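Local structure of acetyl-CoA acetyltransferase A (Ascaris suum, 6BJA) at residues 226-230 / 231-235; 192-196 / 197-201; 49-52 / 53-56; 32-35 / 36-40; 143-147 / 148-152. The protein probably condenses two acetyl-CoA molecules into acetoacetyl-CoA and free coenzyme A, and runs the reverse thiolytic cleavage, as a thiolase. All coordinates share one frame; numbering follows the deposited sequence.

Contact 1: 226-230 / 231-235. With COA (coenzyme A), chain C.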
# COMPACT_ATOMS: atom_id res chain seq x y z
N LYS A 226 19.86 28.31 0.22
CA LYS A 226 20.82 28.14 1.32
C LYS A 226 21.50 26.78 1.33
O LYS A 226 22.46 26.57 2.10
CB LYS A 226 20.12 28.37 2.66
CG LYS A 226 19.45 29.73 2.76
CD LYS A 226 18.70 29.89 4.07
CE LYS A 226 17.43 30.72 3.89
NZ LYS A 226 16.78 31.06 5.18
N ARG A 227 21.05 25.87 0.47
CA ARG A 227 21.48 24.47 0.54
C ARG A 227 22.65 24.14 -0.37
O ARG A 227 23.13 23.01 -0.37
CB ARG A 227 20.31 23.55 0.20
CG ARG A 227 19.17 23.79 1.13
CD ARG A 227 18.16 22.66 1.19
NE ARG A 227 17.20 23.05 2.22
CZ ARG A 227 16.37 22.24 2.86
NH1 ARG A 227 16.32 20.94 2.58
NH2 ARG A 227 15.57 22.76 3.79
N LEU A 228 23.10 25.11 -1.15
CA LEU A 228 24.25 24.88 -2.04
C LEU A 228 25.48 24.46 -1.23
O LEU A 228 25.82 25.09 -0.24
CB LEU A 228 24.58 26.14 -2.85
CG LEU A 228 25.82 26.07 -3.74
CD1 LEU A 228 25.58 25.09 -4.87
CD2 LEU A 228 26.19 27.46 -4.26
N ILE A 229 26.13 23.38 -1.67
CA ILE A 229 27.45 23.00 -1.16
C ILE A 229 28.41 23.13 -2.34
O ILE A 229 28.54 22.20 -3.12
CB ILE A 229 27.47 21.56 -0.62
CG1 ILE A 229 26.37 21.36 0.43
CG2 ILE A 229 28.83 21.24 -0.01
CD1 ILE A 229 26.08 19.89 0.69
N PRO A 230 29.05 24.31 -2.49
CA PRO A 230 29.81 24.58 -3.72
C PRO A 230 30.82 23.50 -4.09
O PRO A 230 30.87 23.08 -5.25
CB PRO A 230 30.52 25.89 -3.41
CG PRO A 230 29.61 26.57 -2.44
CD PRO A 230 29.04 25.47 -1.59
N GLU A 231 31.62 23.04 -3.14
CA GLU A 231 32.73 22.16 -3.47
C GLU A 231 32.22 20.79 -3.96
O GLU A 231 32.98 20.03 -4.57
CB GLU A 231 33.68 22.00 -2.27
CG GLU A 231 33.06 21.41 -1.01
CD GLU A 231 32.40 22.46 -0.11
OE1 GLU A 231 32.38 23.67 -0.45
OE2 GLU A 231 31.91 22.05 0.97
N LYS A 232 30.94 20.51 -3.74
CA LYS A 232 30.34 19.23 -4.09
C LYS A 232 29.84 19.21 -5.54
O LYS A 232 29.66 18.15 -6.14
CB LYS A 232 29.20 18.94 -3.12
CG LYS A 232 28.81 17.49 -3.00
CD LYS A 232 27.97 17.28 -1.74
CE LYS A 232 27.95 15.82 -1.35
NZ LYS A 232 26.84 15.53 -0.40
N VAL A 233 29.65 20.39 -6.11
CA VAL A 233 29.01 20.52 -7.41
C VAL A 233 29.79 19.81 -8.53
O VAL A 233 29.20 19.10 -9.33
CB VAL A 233 28.82 22.02 -7.77
CG1 VAL A 233 28.42 22.21 -9.23
CG2 VAL A 233 27.78 22.65 -6.82
N PRO A 234 31.11 19.99 -8.61
CA PRO A 234 31.82 19.26 -9.67
C PRO A 234 32.02 17.79 -9.36
O PRO A 234 32.46 17.04 -10.23
CB PRO A 234 33.18 19.99 -9.74
CG PRO A 234 33.34 20.60 -8.42
CD PRO A 234 31.97 21.02 -8.00
N ALA A 235 31.72 17.38 -8.14
CA ALA A 235 31.94 15.99 -7.73
C ALA A 235 30.74 15.12 -8.05
O ALA A 235 30.85 13.89 -8.09
CB ALA A 235 32.24 15.92 -6.26
N1A COA C . 25.00 21.72 -4.28
C2A COA C . 25.82 20.70 -3.96
N3A COA C . 25.42 19.43 -3.87
C4A COA C . 24.14 19.08 -4.11
C5A COA C . 23.18 20.12 -4.48
C6A COA C . 23.70 21.51 -4.56
N6A COA C . 22.89 22.53 -4.90
N7A COA C . 22.00 19.49 -4.66
C8A COA C . 22.20 18.17 -4.43
N9A COA C . 23.49 17.92 -4.10
C1B COA C . 24.12 16.63 -3.75
C2B COA C . 23.60 16.15 -2.40
O2B COA C . 24.50 16.47 -1.34
C3B COA C . 23.44 14.65 -2.53
O3B COA C . 24.41 14.03 -1.67
P3B COA C . 25.63 13.08 -2.11
O7A COA C . 26.39 13.76 -3.22
O8A COA C . 26.54 12.91 -0.91
O9A COA C . 25.10 11.75 -2.57
C4B COA C . 23.51 14.37 -4.03
O4B COA C . 23.85 15.59 -4.70
C5B COA C . 22.14 13.95 -4.54
O5B COA C . 21.29 15.08 -4.36
P1A COA C . 19.93 15.04 -3.50
O1A COA C . 20.11 14.43 -2.13
O2A COA C . 19.35 16.44 -3.37
O3A COA C . 18.90 14.12 -4.30
P2A COA C . 17.66 13.48 -3.52
O4A COA C . 18.14 12.46 -2.51
O5A COA C . 16.81 14.55 -2.86
O6A COA C . 16.82 12.77 -4.68
CBP COA C . 15.05 13.58 -6.01
CCP COA C . 16.55 13.53 -5.85
CDP COA C . 14.56 12.16 -6.14
CEP COA C . 14.36 14.15 -4.76
CAP COA C . 14.69 14.29 -7.33
OAP COA C . 13.29 14.10 -7.57
C9P COA C . 15.03 15.77 -7.34
O9P COA C . 15.27 16.38 -6.31
N8P COA C . 15.05 16.43 -8.50
C7P COA C . 14.80 15.84 -9.81
C6P COA C . 15.28 16.79 -10.89
C5P COA C . 14.07 17.31 -11.63
O5P COA C . 13.69 16.79 -12.67
N4P COA C . 13.44 18.32 -11.05
C3P COA C . 12.20 18.84 -11.62
C2P COA C . 12.38 20.06 -12.50
S1P COA C . 11.40 19.86 -14.00

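Contact 2: 192-196 / 197-201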
# COMPACT_ATOMS: atom_id res chain seq x y z
N GLU A 192 20.97 34.50 -3.35
CA GLU A 192 21.53 34.88 -2.05
C GLU A 192 21.66 36.40 -1.95
O GLU A 192 21.32 36.99 -0.92
CB GLU A 192 22.89 34.21 -1.83
CG GLU A 192 23.53 34.54 -0.47
CD GLU A 192 24.89 33.89 -0.28
OE1 GLU A 192 25.40 33.27 -1.25
OE2 GLU A 192 25.45 33.99 0.83
N HIS A 193 22.15 37.03 -3.01
CA HIS A 193 22.30 38.47 -3.04
C HIS A 193 20.95 39.17 -2.90
O HIS A 193 20.82 40.14 -2.15
CB HIS A 193 22.99 38.90 -4.32
CG HIS A 193 23.33 40.35 -4.35
ND1 HIS A 193 22.72 41.24 -5.20
CD2 HIS A 193 24.20 41.07 -3.60
CE1 HIS A 193 23.20 42.45 -4.99
NE2 HIS A 193 24.10 42.38 -4.02
N ALA A 194 19.95 38.67 -3.60
CA ALA A 194 18.62 39.23 -3.55
C ALA A 194 18.08 39.17 -2.13
O ALA A 194 17.53 40.15 -1.63
CB ALA A 194 17.70 38.49 -4.54
N TRP A 195 18.23 38.03 -1.47
CA TRP A 195 17.70 37.91 -0.11
C TRP A 195 18.51 38.80 0.85
O TRP A 195 17.92 39.43 1.73
CB TRP A 195 17.69 36.44 0.36
CG TRP A 195 16.42 35.78 -0.09
CD1 TRP A 195 16.27 34.86 -1.08
CD2 TRP A 195 15.12 36.04 0.43
NE1 TRP A 195 14.92 34.52 -1.21
CE2 TRP A 195 14.20 35.23 -0.28
CE3 TRP A 195 14.63 36.87 1.45
CZ2 TRP A 195 12.84 35.25 -0.01
CZ3 TRP A 195 13.29 36.87 1.70
CH2 TRP A 195 12.40 36.07 0.98
N LYS A 196 19.82 38.89 0.66
CA LYS A 196 20.63 39.76 1.52
C LYS A 196 20.17 41.22 1.42
O LYS A 196 20.09 41.93 2.44
CB LYS A 196 22.12 39.63 1.17
CG LYS A 196 23.04 40.54 2.01
CD LYS A 196 24.48 40.59 1.49
CE LYS A 196 25.31 41.62 2.27
NZ LYS A 196 25.88 42.68 1.37
N GLU A 197 19.84 41.66 0.22
CA GLU A 197 19.50 43.06 -0.03
C GLU A 197 18.01 43.36 0.15
O GLU A 197 17.60 44.50 -0.02
CB GLU A 197 19.91 43.46 -1.44
CG GLU A 197 21.42 43.33 -1.70
CD GLU A 197 22.26 44.29 -0.87
OE1 GLU A 197 21.97 45.51 -0.88
OE2 GLU A 197 23.23 43.83 -0.22
N GLY A 198 17.20 42.34 0.47
CA GLY A 198 15.78 42.55 0.64
C GLY A 198 14.99 42.70 -0.64
O GLY A 198 13.91 43.27 -0.66
N ALA A 199 15.53 42.19 -1.75
CA ALA A 199 14.91 42.42 -3.04
C ALA A 199 13.58 41.70 -3.25
O ALA A 199 12.84 42.06 -4.16
CB ALA A 199 15.88 42.01 -4.12
N PHE A 200 13.29 40.72 -2.41
CA PHE A 200 12.04 39.98 -2.51
C PHE A 200 11.01 40.52 -1.53
O PHE A 200 9.93 39.94 -1.38
CB PHE A 200 12.25 38.47 -2.26
CG PHE A 200 12.98 37.74 -3.37
CD1 PHE A 200 12.46 37.70 -4.63
CD2 PHE A 200 14.18 37.10 -3.11
CE1 PHE A 200 13.11 37.01 -5.64
CE2 PHE A 200 14.83 36.40 -4.12
CZ PHE A 200 14.28 36.38 -5.38
N ASN A 201 11.30 41.64 -0.87
CA ASN A 201 10.41 42.11 0.19
C ASN A 201 9.10 42.69 -0.30
O ASN A 201 8.15 42.79 0.50
CB ASN A 201 11.11 43.15 1.05
CG ASN A 201 12.17 42.53 1.95
OD1 ASN A 201 12.34 41.31 1.99
ND2 ASN A 201 12.89 43.37 2.67

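Contact 3: 49-52 / 53-56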
# COMPACT_ATOMS: atom_id res chain seq x y z
N LEU A 49 -6.61 45.93 -3.32
CA LEU A 49 -7.48 46.96 -2.76
C LEU A 49 -8.95 46.80 -3.13
O LEU A 49 -9.75 47.69 -2.86
CB LEU A 49 -7.01 48.35 -3.18
CG LEU A 49 -5.52 48.60 -2.94
CD1 LEU A 49 -5.18 50.01 -3.37
CD2 LEU A 49 -5.17 48.37 -1.47
N LEU A 50 -9.29 45.67 -3.74
CA LEU A 50 -10.68 45.31 -3.98
C LEU A 50 -11.15 44.32 -2.93
O LEU A 50 -10.38 43.51 -2.45
CB LEU A 50 -10.81 44.69 -5.36
CG LEU A 50 -10.42 45.55 -6.56
CD1 LEU A 50 -10.49 44.73 -7.83
CD2 LEU A 50 -11.31 46.78 -6.66
N PRO A 51 -12.45 44.35 -2.60
CA PRO A 51 -12.95 43.35 -1.67
C PRO A 51 -13.02 41.97 -2.30
O PRO A 51 -13.15 41.86 -3.52
CB PRO A 51 -14.37 43.85 -1.34
CG PRO A 51 -14.76 44.62 -2.57
CD PRO A 51 -13.50 45.27 -3.06
N SER A 52 -12.95 40.93 -1.47
CA SER A 52 -13.05 39.58 -2.01
C SER A 52 -14.37 39.36 -2.77
O SER A 52 -14.46 38.52 -3.66
CB SER A 52 -12.90 38.54 -0.90
OG SER A 52 -13.92 38.66 0.09
N SER A 53 -15.41 40.12 -2.41
CA SER A 53 -16.70 40.01 -3.08
C SER A 53 -16.65 40.41 -4.54
O SER A 53 -17.55 40.05 -5.29
CB SER A 53 -17.73 40.89 -2.38
OG SER A 53 -17.32 42.24 -2.39
N ALA A 54 -15.59 41.12 -4.95
CA ALA A 54 -15.47 41.58 -6.34
C ALA A 54 -14.80 40.57 -7.27
O ALA A 54 -14.79 40.75 -8.49
CB ALA A 54 -14.71 42.87 -6.37
N ILE A 55 -14.21 39.52 -6.70
CA ILE A 55 -13.49 38.53 -7.49
C ILE A 55 -14.48 37.61 -8.18
O ILE A 55 -15.27 36.94 -7.51
CB ILE A 55 -12.54 37.69 -6.62
CG1 ILE A 55 -11.61 38.57 -5.78
CG2 ILE A 55 -11.75 36.72 -7.51
CD1 ILE A 55 -10.73 39.54 -6.57
N GLU A 56 -14.44 37.56 -9.52
CA GLU A 56 -15.47 36.87 -10.31
C GLU A 56 -15.13 35.43 -10.67
O GLU A 56 -16.02 34.60 -10.91
CB GLU A 56 -15.76 37.65 -11.60
CG GLU A 56 -16.38 39.02 -11.32
CD GLU A 56 -16.35 39.99 -12.49
OE1 GLU A 56 -15.77 39.69 -13.54
OE2 GLU A 56 -16.92 41.09 -12.35

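Contact 4: 32-35 / 36-40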
# COMPACT_ATOMS: atom_id res chain seq x y z
N SER A 32 -1.18 22.00 2.97
CA SER A 32 -1.58 21.46 1.68
C SER A 32 -1.47 22.52 0.61
O SER A 32 -1.34 23.71 0.90
CB SER A 32 -3.02 20.96 1.76
OG SER A 32 -3.88 22.08 1.87
N ALA A 33 -1.55 22.09 -0.65
CA ALA A 33 -1.63 23.04 -1.75
C ALA A 33 -2.84 23.98 -1.59
O ALA A 33 -2.79 25.14 -2.00
CB ALA A 33 -1.70 22.31 -3.08
N VAL A 34 -3.93 23.47 -1.02
CA VAL A 34 -5.10 24.32 -0.75
C VAL A 34 -4.73 25.38 0.27
O VAL A 34 -4.99 26.57 0.06
CB VAL A 34 -6.31 23.47 -0.29
CG1 VAL A 34 -7.43 24.36 0.30
CG2 VAL A 34 -6.83 22.66 -1.48
N ASP A 35 -4.10 24.97 1.36
CA ASP A 35 -3.67 25.93 2.39
C ASP A 35 -2.79 27.03 1.78
O ASP A 35 -2.99 28.21 2.04
CB ASP A 35 -2.91 25.24 3.52
CG ASP A 35 -3.77 24.28 4.32
OD1 ASP A 35 -5.00 24.53 4.49
OD2 ASP A 35 -3.21 23.27 4.78
N LEU A 36 -1.81 26.64 0.96
CA LEU A 36 -0.90 27.64 0.42
C LEU A 36 -1.62 28.55 -0.58
O LEU A 36 -1.31 29.73 -0.69
CB LEU A 36 0.30 26.96 -0.25
CG LEU A 36 1.18 26.07 0.63
CD1 LEU A 36 2.24 25.39 -0.21
CD2 LEU A 36 1.82 26.91 1.75
N GLY A 37 -2.55 27.98 -1.32
CA GLY A 37 -3.34 28.73 -2.29
C GLY A 37 -4.19 29.77 -1.59
O GLY A 37 -4.36 30.88 -2.08
N ILE A 38 -4.74 29.41 -0.43
CA ILE A 38 -5.51 30.37 0.34
C ILE A 38 -4.62 31.52 0.83
O ILE A 38 -5.02 32.70 0.78
CB ILE A 38 -6.20 29.68 1.54
CG1 ILE A 38 -7.24 28.69 1.05
CG2 ILE A 38 -6.84 30.72 2.50
CD1 ILE A 38 -7.63 27.65 2.08
N VAL A 39 -3.40 31.21 1.27
CA VAL A 39 -2.50 32.27 1.74
C VAL A 39 -2.32 33.30 0.65
O VAL A 39 -2.49 34.49 0.91
CB VAL A 39 -1.14 31.71 2.17
CG1 VAL A 39 -0.11 32.83 2.43
CG2 VAL A 39 -1.29 30.86 3.40
N VAL A 40 -1.96 32.87 -0.57
CA VAL A 40 -1.63 33.85 -1.59
C VAL A 40 -2.88 34.50 -2.19
O VAL A 40 -2.84 35.66 -2.60
CB VAL A 40 -0.73 33.29 -2.70
CG1 VAL A 40 0.64 32.99 -2.14
CG2 VAL A 40 -1.34 32.04 -3.35

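Contact 5: 143-147 / 148-152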
# COMPACT_ATOMS: atom_id res chain seq x y z
N GLN A 143 4.27 -2.62 -8.12
CA GLN A 143 5.03 -1.44 -7.74
C GLN A 143 4.09 -0.37 -7.22
O GLN A 143 3.03 -0.13 -7.81
CB GLN A 143 5.82 -0.91 -8.93
CG GLN A 143 6.95 0.02 -8.56
CD GLN A 143 8.20 -0.73 -8.12
OE1 GLN A 143 8.55 -1.76 -8.70
NE2 GLN A 143 8.88 -0.22 -7.11
N LEU A 144 4.45 0.24 -6.09
CA LEU A 144 3.80 1.47 -5.64
C LEU A 144 4.37 2.60 -6.46
O LEU A 144 5.57 2.83 -6.45
CB LEU A 144 4.06 1.71 -4.15
CG LEU A 144 2.91 1.76 -3.17
CD1 LEU A 144 2.03 0.57 -3.36
CD2 LEU A 144 3.49 1.79 -1.77
N VAL A 145 3.50 3.30 -7.17
CA VAL A 145 3.91 4.33 -8.12
C VAL A 145 4.01 5.66 -7.39
O VAL A 145 3.13 6.01 -6.62
CB VAL A 145 2.90 4.43 -9.26
CG1 VAL A 145 3.25 5.59 -10.20
CG2 VAL A 145 2.83 3.12 -10.01
N ASP A 146 5.10 6.38 -7.64
CA ASP A 146 5.32 7.70 -7.05
C ASP A 146 4.67 8.78 -7.90
O ASP A 146 5.04 8.97 -9.05
CB ASP A 146 6.82 7.94 -6.92
CG ASP A 146 7.16 9.13 -6.06
OD1 ASP A 146 6.34 10.07 -5.98
OD2 ASP A 146 8.24 9.12 -5.42
N ALA A 147 3.70 9.49 -7.33
CA ALA A 147 3.02 10.56 -8.05
C ALA A 147 4.01 11.57 -8.62
O ALA A 147 3.79 12.09 -9.71
CB ALA A 147 2.02 11.27 -7.13
N LEU A 148 5.07 11.86 -7.88
CA LEU A 148 6.04 12.85 -8.34
C LEU A 148 6.68 12.45 -9.64
O LEU A 148 6.88 13.27 -10.53
CB LEU A 148 7.13 13.07 -7.29
CG LEU A 148 6.73 13.63 -5.94
CD1 LEU A 148 7.93 13.50 -5.01
CD2 LEU A 148 6.32 15.07 -6.08
N GLN A 149 6.99 11.16 -9.75
CA GLN A 149 7.58 10.60 -10.95
C GLN A 149 6.56 10.51 -12.07
O GLN A 149 6.71 11.09 -13.13
CB GLN A 149 8.13 9.23 -10.62
CG GLN A 149 9.19 8.70 -11.52
CD GLN A 149 9.92 7.55 -10.85
OE1 GLN A 149 9.31 6.54 -10.49
NE2 GLN A 149 11.23 7.72 -10.63
N ARG A 150 5.51 9.75 -11.82
CA ARG A 150 4.57 9.42 -12.87
C ARG A 150 3.79 10.63 -13.40
O ARG A 150 3.62 10.77 -14.61
CB ARG A 150 3.61 8.36 -12.36
CG ARG A 150 2.45 8.06 -13.30
CD ARG A 150 2.91 7.51 -14.62
NE ARG A 150 1.73 7.13 -15.41
CZ ARG A 150 1.67 7.12 -16.74
NH1 ARG A 150 2.71 7.47 -17.49
NH2 ARG A 150 0.54 6.75 -17.33
N ASP A 151 3.33 11.50 -12.50
CA ASP A 151 2.47 12.61 -12.91
C ASP A 151 3.21 13.96 -12.96
O ASP A 151 2.65 14.95 -13.42
CB ASP A 151 1.27 12.70 -11.97
CG ASP A 151 0.32 11.50 -12.08
OD1 ASP A 151 0.34 10.79 -13.10
OD2 ASP A 151 -0.48 11.28 -11.13
N GLY A 152 4.45 14.01 -12.47
CA GLY A 152 5.18 15.26 -12.39
C GLY A 152 6.44 15.35 -13.25
O GLY A 152 6.55 16.24 -14.09
O HOH W 1 7.16 5.60 -9.51

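Contact 1: 226-230 / 231-235
Lys232 NZ is gripped by three oxygens of coenzyme A: it donates to O8A of the 3'-phosphate at 2.7 Å, to the ribose hydroxyl O2B at 2.7 Å and to the bridging ester oxygen O3B at 3.1 Å. The ammonium group thus bridges the ribose hydroxyl and the phosphate on one side of the ester link, and probably offsets part of the phosphate charge. Its chain stays extended beyond CG and runs alongside Ile229, both side chains pointing the same way, with Ile229 CD1 4.0 Å from Lys232 CD. The backbone sets this pairing in a 3-10 turn: Lys232 N donates to Ile229 O, and Val233 N to Pro230 O at 3.1 Å. At the adenine, Leu228 CD1 and Val233 CG2 pack at 3.8 Å and both approach N1A, Leu228 CD1 to 3.5 Å. A chi1 of 175° turns the Leu228 branch away from its own backbone N and brings that methyl to the base. Leu228, Ile229, Lys232 and Val233 form part of the coenzyme A pocket, in the long loop between strands 218-219 and 257-267. Helix 177-197 backs them: Leu228 packs on Tyr188, Val233 on Asp181 and Ile185, while Arg177 holds Val233 O.

Contact 2: 192-196 / 197-201
Phe200 packs against one face of the Trp195 indole, its CD2 lying over that face, 3.4 Å from Trp195 CE2. The two side chains cross at about a right angle, and the five-membered ring of Trp195 and the Phe200 ring are tilted 45° apart, an oblique pair. Further along, Phe200 CB sits over the face of the six-membered ring of Trp195 in a CH-pi contact. The small methyl of Ala194 fills the hollow beside this pair, with CB 3.6 Å from Phe200 CE2 and 4.0 Å from Ala199 CB. On a different side of the helix, Glu197 CG rests over one face of the His193 imidazole, 3.9 Å from the ring centroid. Glu197 bends at chi2 (-66°), and its carboxylate plane lies only 20° from that of the histidine ring.

The bend in the chain that brings Phe200 back is a Schellman motif at the end of helix 177-197: Gly198 has positive phi, Ala199 N donates to Ala194 O at 2.9 Å, and Gly198 N donates to Trp195 O at 3.3 Å. A type I turn from Gly198 to Asn201 follows directly. Beyond the two segments, Tyr225 stacks with Trp195, Arg18 makes a cation-pi contact with Phe200, and Arg347 packs on Ala194 and Ala199.

The chemistry divides accordingly. Ala194 and Phe200 are the buried apolar pair, and Trp195 NE1 keeps a polar partner in Asp222 OD2. On the exposed side, the salt bridge of Lys196 NZ with Glu197 OE2, 3.3 Å, is long and weak, consistent with a modest electrostatic contribution.

Contact 3: 49-52 / 53-56
Pro51 and Ala54 are joined by the shorter of two backbone hydrogen bonds, Ala54 N donating to Pro51 O at 2.9 Å with an N-H...O angle of 163°. One residue on, Ile55 N donates to Ser52 O at 3.2 Å. The i to i+3 spacing of both bonds makes this a short 3-10 turn.

The apolar contacts lie around the same turn and are modest. Pro51 CG stands 4.2 Å from Ala54 CB, and Leu50 CB reaches the same methyl at 4.4 Å, so the alanine is approached by two preceding residues. Ile55 CB and CG1 lie beside Ser52 O, each 3.6 Å from it, with CG1 anti to its own carbonyl carbon (chi1 -52°).

Two hydroxyls flank the turn and do different things. Ser53 OG swings back beside the proline ring, 3.5 Å from both CB and CG of Pro51; a chi1 of 60° places it between its backbone N and carbonyl carbon. Ser52 OG has its hydrogen-bond partner in the backbone, at Glu81 O.

This is a structural connection, away from the coenzyme A and catalytic sites, which carries the chain from helix 33-48 into strand 57-61 of the large mixed sheet. Ile55 and Ser52 both pack against Ile45 of that helix. Leu50, Ala54 and Ile55 lean on Ile116 at the start of strand 116-124, one of the two strands neighbouring 57-61, and Glu56 makes backbone hydrogen bonds with Gln87 and Ile116 on the two neighbouring strands.

Contact 4: 32-35 / 36-40
Asp35 touches the next segment through CB, 3.1 Å from Leu36 N, and turns its flat carboxylate back to the helix start: OD2 takes Ser32 N on the anti side, 35° out of the carboxylate plane, at 3.0 Å. In return Asp35 N donates to Ser32 OG at 2.9 Å. These reciprocal bonds are a capping box, with Ser32 as N-cap of helix 33-48, and they give two backbone N-H groups at the helix start side-chain acceptors. Two bonds also fix the rotation of Ser32 and Asp35 against each other; the positive end of the helix dipole would probably favour the charged carboxylate there.

Leu36 N donates to the peptide carbonyl Ser32 O at 3.0 Å, while Leu36 CG lies 3.5 Å from the same oxygen. From this cap the regular i to i+4 bonds run on, Gly37 N to Ala33 O and Ile38 N to Val34 O, both 2.9 Å, then Val39 N to Asp35 O. Along one flank Val34 CG1 meets Ile38 CD1 at 3.7 Å. Ile38 has CG1 anti to its carbonyl carbon (chi1 -66°), which lays CG1 against Val34 O, 3.2 Å away.

The helix is wedged between other elements of the fold. Val34 and Ile38 face helix 72-79, Leu36 and Val40 press on Ala260 of strand 257-267, and Ala33 O accepts from Ser122 OG of strand 116-124.

Contact 5: 143-147 / 148-152
Asp146 OD1 caps Leu148 N at 2.9 Å, approached from above the carboxylate plane, and so marks the N-cap of helix 147-153 directly after the short strand 145-146. Chi1 of -168°, with CG anti to the backbone N, carries the carboxylate over the first turn, where OD1 also lies 3.4 Å from Leu148 CB. The carbonyl of the same residue does a second job: Arg150 N donates to Asp146 O at 2.9 Å, almost straight, and Gln149 N adds a weak bond to that oxygen. Next along the helix, Asp151 N bonds to Ala147 O at 2.9 Å; the turn widens to a pi-type one over 148-152. On the strand side Val145 CG1 packs against Arg150 CB at 3.5 Å, crossing at the root of the arginine, whose chain bends at chi2.

The second shell comes largely from the rest of the tetramer. Arg134 of the third subunit makes a salt bridge with Asp146 OD1, and Gly140 N of the second subunit bonds to OD2, so both oxygens of this buried carboxylate are engaged; with a cationic partner it is probably ionised. Asp151 OD2 is held by Tyr131 OH and by Gly67 N of the third subunit, and Gly67 O of the third subunit takes Arg150 NE. The helix start thus lies where the subunits meet, with the Leu148 side chain about 6 Å from a bound coenzyme A. At the end of the strand, Asp146 N donates to a water 2.9 Å away.

How the contacts relate
Along the chain the order is contact 4, 3, 5, 2 and 1, all within the N-terminal thiolase domain. Contacts 4 and 3 lie at the start and just beyond the end of helix 33-48, their centres about 18 Å apart, and both lean on strands of the large mixed sheet. Contact 2 forms the end of helix 177-197, and contact 1 packs on the same helix through Tyr188; their nearest atoms are about 7 Å apart. Contact 1 binds coenzyme A, and contact 5, about 28 Å away centre to centre, lies near it at the subunit interfaces. Contacts 3 and 4 lie away from these sites, contact 3 across the chain's centre from contact 1, their centres about 45 Å apart.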